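Local atomic coordinates of molybdenum cofactor biosynthesis protein (Pyrococcus furiosus, PDB entry 1XI8), a protein that probably takes part in molybdenum cofactor biosynthesis as a MoeA-family molybdopterin molybdotransferase, inserting the metal into molybdopterin. Residues I221-S224 with A225-E228; V239-N243 with E244-R248. One frame throughout, in Å; residues are numbered along the deposited sequence.

Interaction 1: I221-S224 with A225-E228; sequences IMLS and ALVE
The flat groups where 221-224 meets 225-228 are the peptide carbonyls of one helix, each approached by the N-H four residues on. Ala-225 N stands well above the plane of the Ile-221 carbonyl, 37° out of it, whereas Val-227 N reaches Leu-223 O almost straight on, at 2.8 Å. The other two donors are tilted to intermediate degrees: Leu-226 N lies 3.0 Å from Met-222 O, and Glu-228 N 3.1 Å from Ser-224 O.

Side chains crowd round the same oxygens. Leu-226 CG comes within 3.2 Å of Met-222 O, and its CD1 branch continues to Met-222 CG at 4.1 Å, the two chains running side by side in the same direction. Leu-226 CD1 also meets Leu-223 CD2, again at 4.1 Å, but here the side chains pass obliquely. A chi1 of -167° swings Met-222 CG to the carbonyl side of its residue, the flank where Leu-226 follows one turn later. Val-227 is tighter: chi1 of 57° wedges CG1 between its own N and carbonyl carbon, 3.0 Å from Ser-224 O.

Val-310, Phe-314 and His-315 of helix 307-326 pack on the Met-222, Leu-223 and Leu-226 face, while Val-227 turns to Val-192 of the sheet. Ala-174 and Pro-170 of the second subunit touch Met-222, Ala-225 and Leu-226. The four backbone bonds take up the carbonyls of 221-224 within the helix, which is consistent with the mostly buried apolar side chains packing against sheet, helix and second subunit.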
loop_
_atom_site.group_PDB
_atom_site.type_symbol
_atom_site.label_atom_id
_atom_site.label_comp_id
_atom_site.label_asym_id
_atom_site.label_seq_id
_atom_site.Cartn_x
_atom_site.Cartn_y
_atom_site.Cartn_z
ATOM N N ILE A 221 -0.820 -3.718 -19.214
ATOM C CA ILE A 221 -1.622 -3.412 -18.039
ATOM C C ILE A 221 -0.879 -3.688 -16.740
ATOM O O ILE A 221 -1.114 -3.023 -15.739
ATOM C CB ILE A 221 -2.939 -4.203 -18.029
ATOM C CG1 ILE A 221 -2.639 -5.693 -18.045
ATOM C CG2 ILE A 221 -3.810 -3.826 -19.240
ATOM C CD1 ILE A 221 -3.843 -6.521 -17.852
ATOM N N MET A 222 0.018 -4.663 -16.750
ATOM C CA MET A 222 0.784 -4.940 -15.543
ATOM C C MET A 222 1.723 -3.773 -15.222
ATOM O O MET A 222 1.793 -3.330 -14.081
ATOM C CB MET A 222 1.551 -6.260 -15.645
ATOM C CG MET A 222 2.081 -6.725 -14.311
ATOM S SD MET A 222 3.124 -8.179 -14.411
ATOM C CE MET A 222 4.395 -7.632 -15.531
ATOM N N LEU A 223 2.422 -3.276 -16.238
ATOM C CA LEU A 223 3.371 -2.181 -16.059
ATOM C C LEU A 223 2.671 -0.888 -15.698
ATOM O O LEU A 223 3.138 -0.134 -14.842
ATOM C CB LEU A 223 4.221 -1.984 -17.314
ATOM C CG LEU A 223 5.358 -2.995 -17.455
ATOM C CD1 LEU A 223 6.012 -2.916 -18.829
ATOM C CD2 LEU A 223 6.379 -2.785 -16.335
ATOM N N SER A 224 1.541 -0.653 -16.358
ATOM C CA SER A 224 0.737 0.533 -16.134
ATOM C C SER A 224 0.321 0.632 -14.676
ATOM O O SER A 224 0.407 1.700 -14.077
ATOM C CB SER A 224 -0.490 0.515 -17.042
ATOM O OG SER A 224 -1.275 1.680 -16.875
ATOM N N ALA A 225 -0.129 -0.473 -14.098
ATOM C CA ALA A 225 -0.480 -0.450 -12.690
ATOM C C ALA A 225 0.766 -0.319 -11.811
ATOM O O ALA A 225 0.756 0.420 -10.821
ATOM C CB ALA A 225 -1.282 -1.667 -12.313
ATOM N N LEU A 226 1.835 -1.024 -12.174
ATOM C CA LEU A 226 3.074 -0.928 -11.419
ATOM C C LEU A 226 3.580 0.512 -11.339
ATOM O O LEU A 226 3.986 0.948 -10.271
ATOM C CB LEU A 226 4.160 -1.833 -12.006
ATOM C CG LEU A 226 3.983 -3.333 -11.799
ATOM C CD1 LEU A 226 4.852 -4.115 -12.768
ATOM C CD2 LEU A 226 4.250 -3.719 -10.351
ATOM N N VAL A 227 3.554 1.246 -12.453
ATOM C CA VAL A 227 4.018 2.632 -12.443
ATOM C C VAL A 227 3.059 3.502 -11.636
ATOM O O VAL A 227 3.476 4.343 -10.838
ATOM C CB VAL A 227 4.248 3.213 -13.875
ATOM C CG1 VAL A 227 3.021 3.122 -14.688
ATOM C CG2 VAL A 227 4.628 4.673 -13.795
ATOM N N GLU A 228 1.772 3.275 -11.843
ATOM C CA GLU A 228 0.731 3.917 -11.072
ATOM C C GLU A 228 0.987 3.728 -9.583
ATOM O O GLU A 228 0.905 4.671 -8.807
ATOM C CB GLU A 228 -0.607 3.284 -11.442
ATOM C CG GLU A 228 -1.747 3.652 -10.545
ATOM C CD GLU A 228 -2.283 5.013 -10.887
ATOM O OE1 GLU A 228 -2.033 5.436 -12.045
ATOM O OE2 GLU A 228 -2.940 5.645 -10.017
#

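Interaction 2: V239-N243 with E244-R248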
loop_
_atom_site.group_PDB
_atom_site.type_symbol
_atom_site.label_atom_id
_atom_site.label_comp_id
_atom_site.label_asym_id
_atom_site.label_seq_id
_atom_site.Cartn_x
_atom_site.Cartn_y
_atom_site.Cartn_z
ATOM N N VAL A 239 1.110 -1.529 -29.039
ATOM C CA VAL A 239 2.064 -2.474 -29.586
ATOM C C VAL A 239 2.607 -1.904 -30.888
ATOM O O VAL A 239 1.893 -1.229 -31.626
ATOM C CB VAL A 239 1.467 -3.906 -29.814
ATOM C CG1 VAL A 239 0.591 -4.319 -28.638
ATOM C CG2 VAL A 239 0.643 -3.942 -31.068
ATOM N N VAL A 240 3.883 -2.150 -31.149
ATOM C CA VAL A 240 4.472 -1.738 -32.401
ATOM C C VAL A 240 5.116 -2.967 -33.006
ATOM O O VAL A 240 5.709 -3.769 -32.288
ATOM C CB VAL A 240 5.502 -0.565 -32.247
ATOM C CG1 VAL A 240 4.917 0.552 -31.398
ATOM C CG2 VAL A 240 6.809 -1.049 -31.660
ATOM N N PRO A 241 4.969 -3.135 -34.330
ATOM C CA PRO A 241 5.566 -4.248 -35.056
ATOM C C PRO A 241 7.044 -4.296 -34.751
ATOM O O PRO A 241 7.639 -3.242 -34.481
ATOM C CB PRO A 241 5.358 -3.869 -36.528
ATOM C CG PRO A 241 4.828 -2.466 -36.526
ATOM C CD PRO A 241 4.192 -2.248 -35.209
ATOM N N ASP A 242 7.641 -5.488 -34.788
ATOM C CA ASP A 242 9.066 -5.596 -34.490
ATOM C C ASP A 242 9.887 -4.974 -35.635
ATOM O O ASP A 242 11.012 -5.381 -35.922
ATOM C CB ASP A 242 9.480 -7.045 -34.197
ATOM C CG ASP A 242 9.755 -7.835 -35.456
ATOM O OD1 ASP A 242 9.089 -7.560 -36.488
ATOM O OD2 ASP A 242 10.647 -8.725 -35.421
ATOM N N ASN A 243 9.291 -3.977 -36.276
ATOM C CA ASN A 243 9.928 -3.224 -37.326
ATOM C C ASN A 243 10.835 -2.166 -36.698
ATOM O O ASN A 243 10.408 -1.354 -35.870
ATOM C CB ASN A 243 8.858 -2.578 -38.200
ATOM C CG ASN A 243 9.424 -1.919 -39.441
ATOM O OD1 ASN A 243 10.345 -1.097 -39.372
ATOM N ND2 ASN A 243 8.858 -2.269 -40.593
ATOM N N GLU A 244 12.092 -2.187 -37.110
ATOM C CA GLU A 244 13.101 -1.332 -36.538
ATOM C C GLU A 244 12.769 0.148 -36.724
ATOM O O GLU A 244 12.950 0.943 -35.795
ATOM C CB GLU A 244 14.465 -1.669 -37.142
ATOM C CG GLU A 244 15.637 -1.006 -36.439
ATOM C CD GLU A 244 16.948 -1.227 -37.175
ATOM O OE1 GLU A 244 17.200 -2.391 -37.600
ATOM O OE2 GLU A 244 17.718 -0.232 -37.325
ATOM N N ASP A 245 12.291 0.512 -37.914
ATOM C CA ASP A 245 11.885 1.886 -38.181
ATOM C C ASP A 245 10.742 2.277 -37.268
ATOM O O ASP A 245 10.757 3.354 -36.672
ATOM C CB ASP A 245 11.416 2.073 -39.624
ATOM C CG ASP A 245 12.551 2.107 -40.613
ATOM O OD1 ASP A 245 12.833 3.204 -41.145
ATOM O OD2 ASP A 245 13.164 1.053 -40.867
ATOM N N LEU A 246 9.745 1.402 -37.168
ATOM C CA LEU A 246 8.573 1.697 -36.359
ATOM C C LEU A 246 8.930 1.781 -34.880
ATOM O O LEU A 246 8.347 2.564 -34.143
ATOM C CB LEU A 246 7.461 0.680 -36.611
ATOM C CG LEU A 246 6.913 0.725 -38.043
ATOM C CD1 LEU A 246 5.889 -0.361 -38.275
ATOM C CD2 LEU A 246 6.318 2.065 -38.389
ATOM N N ILE A 247 9.899 0.979 -34.455
ATOM C CA ILE A 247 10.386 1.053 -33.088
ATOM C C ILE A 247 11.127 2.384 -32.833
ATOM O O ILE A 247 10.869 3.058 -31.830
ATOM C CB ILE A 247 11.253 -0.168 -32.737
ATOM C CG1 ILE A 247 10.375 -1.416 -32.692
ATOM C CG2 ILE A 247 11.892 0.005 -31.378
ATOM C CD1 ILE A 247 11.145 -2.717 -32.527
ATOM N N ARG A 248 12.016 2.765 -33.748
ATOM C CA ARG A 248 12.767 4.011 -33.615
ATOM C C ARG A 248 11.852 5.209 -33.441
ATOM O O ARG A 248 12.049 6.007 -32.521
ATOM C CB ARG A 248 13.702 4.248 -34.805
#
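Val-240 CG2 presses on Ile-247 CG1 at 3.7 Å, the two side chains crossing at about a right angle; this is the close-packed part of the turn. Ile-247 CG1 also rests 3.2 Å from Asn-243 O, the carbonyl that accepts from Ile-247 N at 2.8 Å.

The solvent side is looser and polar. Asn-243 is the N-cap: chi1 of -172° carries its amide away from its own N and forward over the first turn, and OD1 accepts from two backbone N-H groups, both weakly. Asp-245 N lies 2.9 Å from Asn-243 OD1, but its bond is bent to 126°, while Leu-246 N lies 3.4 Å from the same OD1 in a straighter one. With an alanine at this position the OD1 acceptor is gone, and Asp-245 N and Leu-246 N would probably lose their weak capping bonds, leaving the first turn likely to fray more easily. The carboxylates of Glu-244 and Asp-245 probably suit the positive end of the helix.

The turn joins strand 233-239, outermost in its sheet within this chain, to helix 244-257: the Val-240 backbone still bonds to Ile-196 of strand 191-196, and Phe-278 touches Ile-247 from a neighbouring loop.

Both contacts belong to the probable molybdopterin-binding domain and flank strand 233-239, interaction 1 on the helix before it and interaction 2 at the turn after it; their centres are about 22 Å apart and their nearest atoms about 10 Å. Helix 219-229 is the connection in a beta-alpha-beta crossover from strand 191-196 to strand 233-239. Interaction 1 is core, a mid-helix stretch with regular bonding and apolar faces, part of it against the second subunit. Interaction 2 is surface, a helix start where a side-chain amide partly stands in, through two weak bonds, for the carbonyl acceptors lacking there, with Ile-247 as its buried anchor and no other subunit of the assembly in contact.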